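Local coordinates for protein Stk_08120 (PDB 2EJX) that probably carries fatty acids and belongs to a thermoacidophile-specific family related to the Bet v 1-like proteins, at residues 33-38 and 75-80. Sequence-based numbering, arbitrary orientation.
Sequences QIFPGI and IIYDSD
Phe-35 drives the edge of its ring into one face of Tyr-77, and this single aromatic pair makes the whole contact between 33-38 and 75-80, a compact example of how one edge-to-face stack can span two well-separated backbones. The two side chains come from opposite directions, each with its CB directed at the other segment. Between Phe-35 CA and Tyr-77 CA the backbones stay 11.5 Å apart. The outer corner of the phenyl ring does the touching. Its CZ sits 3.7 Å from CE2 of Tyr-77 and 3.8 Å from CZ of the same phenol, above the plane of the Tyr-77 ring and displaced toward its rim, while Tyr-77 CE2 lies in the plane of the Phe-35 ring. With planes at 84° and centroids 5.1 Å apart, the pair is a nearly perpendicular T-shaped (edge-to-face) stack, in which the weakly positive C-H rim of Phe-35 meets the electron-rich face of Tyr-77.

In Tyr-77, CG lies between the backbone N and the carbonyl carbon (chi1 65°), which sends the phenol toward Phe-35, and a chi2 of 87° turns its face to the incoming edge. Its hydroxyl is hydrogen-bonded to ND1 of His-102, a link that should limit swinging of the ring, while Phe-49 packs against the same side chain. Phe-35 also touches Tyr-60 of strand 58-69. Both members of the pair are buried.

Phe-35 is the first residue to leave helical geometry after helix 27-34, so the stack ties the end of that helix to strand 72-79 in the middle of the antiparallel sheet. Packing of short helices and a long C-terminal helix, here 105-137, against a strongly curved antiparallel sheet is characteristic of the helix-grip fold of Bet v 1-like proteins.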
loop_
_atom_site.group_PDB
_atom_site.type_symbol
_atom_site.label_atom_id
_atom_site.label_comp_id
_atom_site.label_asym_id
_atom_site.label_seq_id
_atom_site.Cartn_x
_atom_site.Cartn_y
_atom_site.Cartn_z
ATOM N N GLN A 33 3.057 -3.217 3.854
ATOM C CA GLN A 33 4.066 -2.136 3.709
ATOM C C GLN A 33 3.582 -0.771 4.161
ATOM O O GLN A 33 4.404 0.031 4.630
ATOM C CB GLN A 33 4.593 -2.019 2.279
ATOM C CG GLN A 33 5.518 -3.140 1.815
ATOM C CD GLN A 33 6.920 -3.097 2.422
ATOM O OE1 GLN A 33 7.735 -4.036 2.244
ATOM N NE2 GLN A 33 7.212 -2.039 3.127
ATOM N N ILE A 34 2.271 -0.514 3.986
ATOM C CA ILE A 34 1.712 0.848 4.166
ATOM C C ILE A 34 0.797 1.009 5.370
ATOM O O ILE A 34 0.902 1.986 6.123
ATOM C CB ILE A 34 1.024 1.351 2.849
ATOM C CG1 ILE A 34 2.082 1.564 1.739
ATOM C CG2 ILE A 34 0.295 2.710 3.068
ATOM C CD1 ILE A 34 1.494 1.556 0.370
ATOM N N PHE A 35 -0.085 0.027 5.595
ATOM C CA PHE A 35 -1.065 0.148 6.661
ATOM C C PHE A 35 -0.389 0.041 8.035
ATOM O O PHE A 35 0.670 -0.579 8.131
ATOM C CB PHE A 35 -2.197 -0.870 6.481
ATOM C CG PHE A 35 -3.306 -0.369 5.593
ATOM C CD1 PHE A 35 -3.027 0.124 4.320
ATOM C CD2 PHE A 35 -4.615 -0.329 6.052
ATOM C CE1 PHE A 35 -4.037 0.614 3.489
ATOM C CE2 PHE A 35 -5.646 0.180 5.229
ATOM C CZ PHE A 35 -5.354 0.629 3.946
ATOM N N PRO A 36 -0.964 0.686 9.087
ATOM C CA PRO A 36 -0.320 0.601 10.411
ATOM C C PRO A 36 -0.348 -0.785 11.047
ATOM O O PRO A 36 -1.429 -1.318 11.301
ATOM C CB PRO A 36 -1.118 1.580 11.294
ATOM C CG PRO A 36 -2.069 2.286 10.399
ATOM C CD PRO A 36 -2.185 1.536 9.102
ATOM N N GLY A 37 0.829 -1.342 11.313
ATOM C CA GLY A 37 0.967 -2.503 12.215
ATOM C C GLY A 37 0.201 -3.742 11.769
ATOM O O GLY A 37 -0.398 -4.427 12.595
ATOM N N ILE A 38 0.251 -4.037 10.467
ATOM C CA ILE A 38 -0.382 -5.249 9.909
ATOM C C ILE A 38 0.256 -6.527 10.471
ATOM O O ILE A 38 1.473 -6.702 10.398
ATOM C CB ILE A 38 -0.356 -5.244 8.343
ATOM C CG1 ILE A 38 -1.187 -4.088 7.784
ATOM C CG2 ILE A 38 -0.807 -6.607 7.744
ATOM C CD1 ILE A 38 -2.709 -4.331 7.907
ATOM N N ILE A 75 -6.831 0.514 -4.791
ATOM C CA ILE A 75 -7.219 -0.514 -3.807
ATOM C C ILE A 75 -8.356 0.070 -2.973
ATOM O O ILE A 75 -8.170 1.039 -2.228
ATOM C CB ILE A 75 -6.041 -0.954 -2.916
ATOM C CG1 ILE A 75 -4.881 -1.450 -3.800
ATOM C CG2 ILE A 75 -6.468 -2.060 -1.937
ATOM C CD1 ILE A 75 -3.676 -2.056 -3.068
ATOM N N ILE A 76 -9.540 -0.501 -3.139
ATOM C CA ILE A 76 -10.723 -0.037 -2.398
ATOM C C ILE A 76 -10.902 -0.915 -1.176
ATOM O O ILE A 76 -10.897 -2.139 -1.277
ATOM C CB ILE A 76 -11.943 -0.063 -3.324
ATOM C CG1 ILE A 76 -11.636 0.850 -4.519
ATOM C CG2 ILE A 76 -13.188 0.387 -2.585
ATOM C CD1 ILE A 76 -12.758 0.973 -5.551
ATOM N N TYR A 77 -11.011 -0.311 0.010
ATOM C CA TYR A 77 -11.056 -1.135 1.210
ATOM C C TYR A 77 -12.133 -0.659 2.200
ATOM O O TYR A 77 -12.558 0.498 2.120
ATOM C CB TYR A 77 -9.698 -1.154 1.905
ATOM C CG TYR A 77 -9.277 0.204 2.432
ATOM C CD1 TYR A 77 -9.677 0.634 3.710
ATOM C CD2 TYR A 77 -8.482 1.083 1.646
ATOM C CE1 TYR A 77 -9.293 1.886 4.207
ATOM C CE2 TYR A 77 -8.106 2.330 2.148
ATOM C CZ TYR A 77 -8.529 2.706 3.416
ATOM O OH TYR A 77 -8.149 3.917 3.881
ATOM N N ASP A 78 -12.544 -1.567 3.091
ATOM C CA ASP A 78 -13.425 -1.263 4.242
ATOM C C ASP A 78 -12.881 -1.853 5.498
ATOM O O ASP A 78 -12.329 -2.923 5.488
ATOM C CB ASP A 78 -14.873 -1.783 4.017
ATOM C CG ASP A 78 -14.957 -3.309 3.815
ATOM O OD1 ASP A 78 -14.952 -3.741 2.630
ATOM O OD2 ASP A 78 -15.040 -4.078 4.816
ATOM N N SER A 79 -13.070 -1.188 6.633
ATOM C CA SER A 79 -12.621 -1.770 7.887
ATOM C C SER A 79 -13.547 -1.298 8.978
ATOM O O SER A 79 -14.397 -0.437 8.722
ATOM C CB SER A 79 -11.207 -1.323 8.245
ATOM O OG SER A 79 -11.225 -0.002 8.750
ATOM N N ASP A 80 -13.350 -1.846 10.178
ATOM C CA ASP A 80 -14.131 -1.453 11.363
ATOM C C ASP A 80 -13.748 -0.051 11.862
ATOM O O ASP A 80 -14.356 0.465 12.811
ATOM C CB ASP A 80 -14.063 -2.500 12.493
ATOM C CG ASP A 80 -12.639 -3.001 12.795
ATOM O OD1 ASP A 80 -11.694 -2.590 12.106
ATOM O OD2 ASP A 80 -12.489 -3.839 13.728
#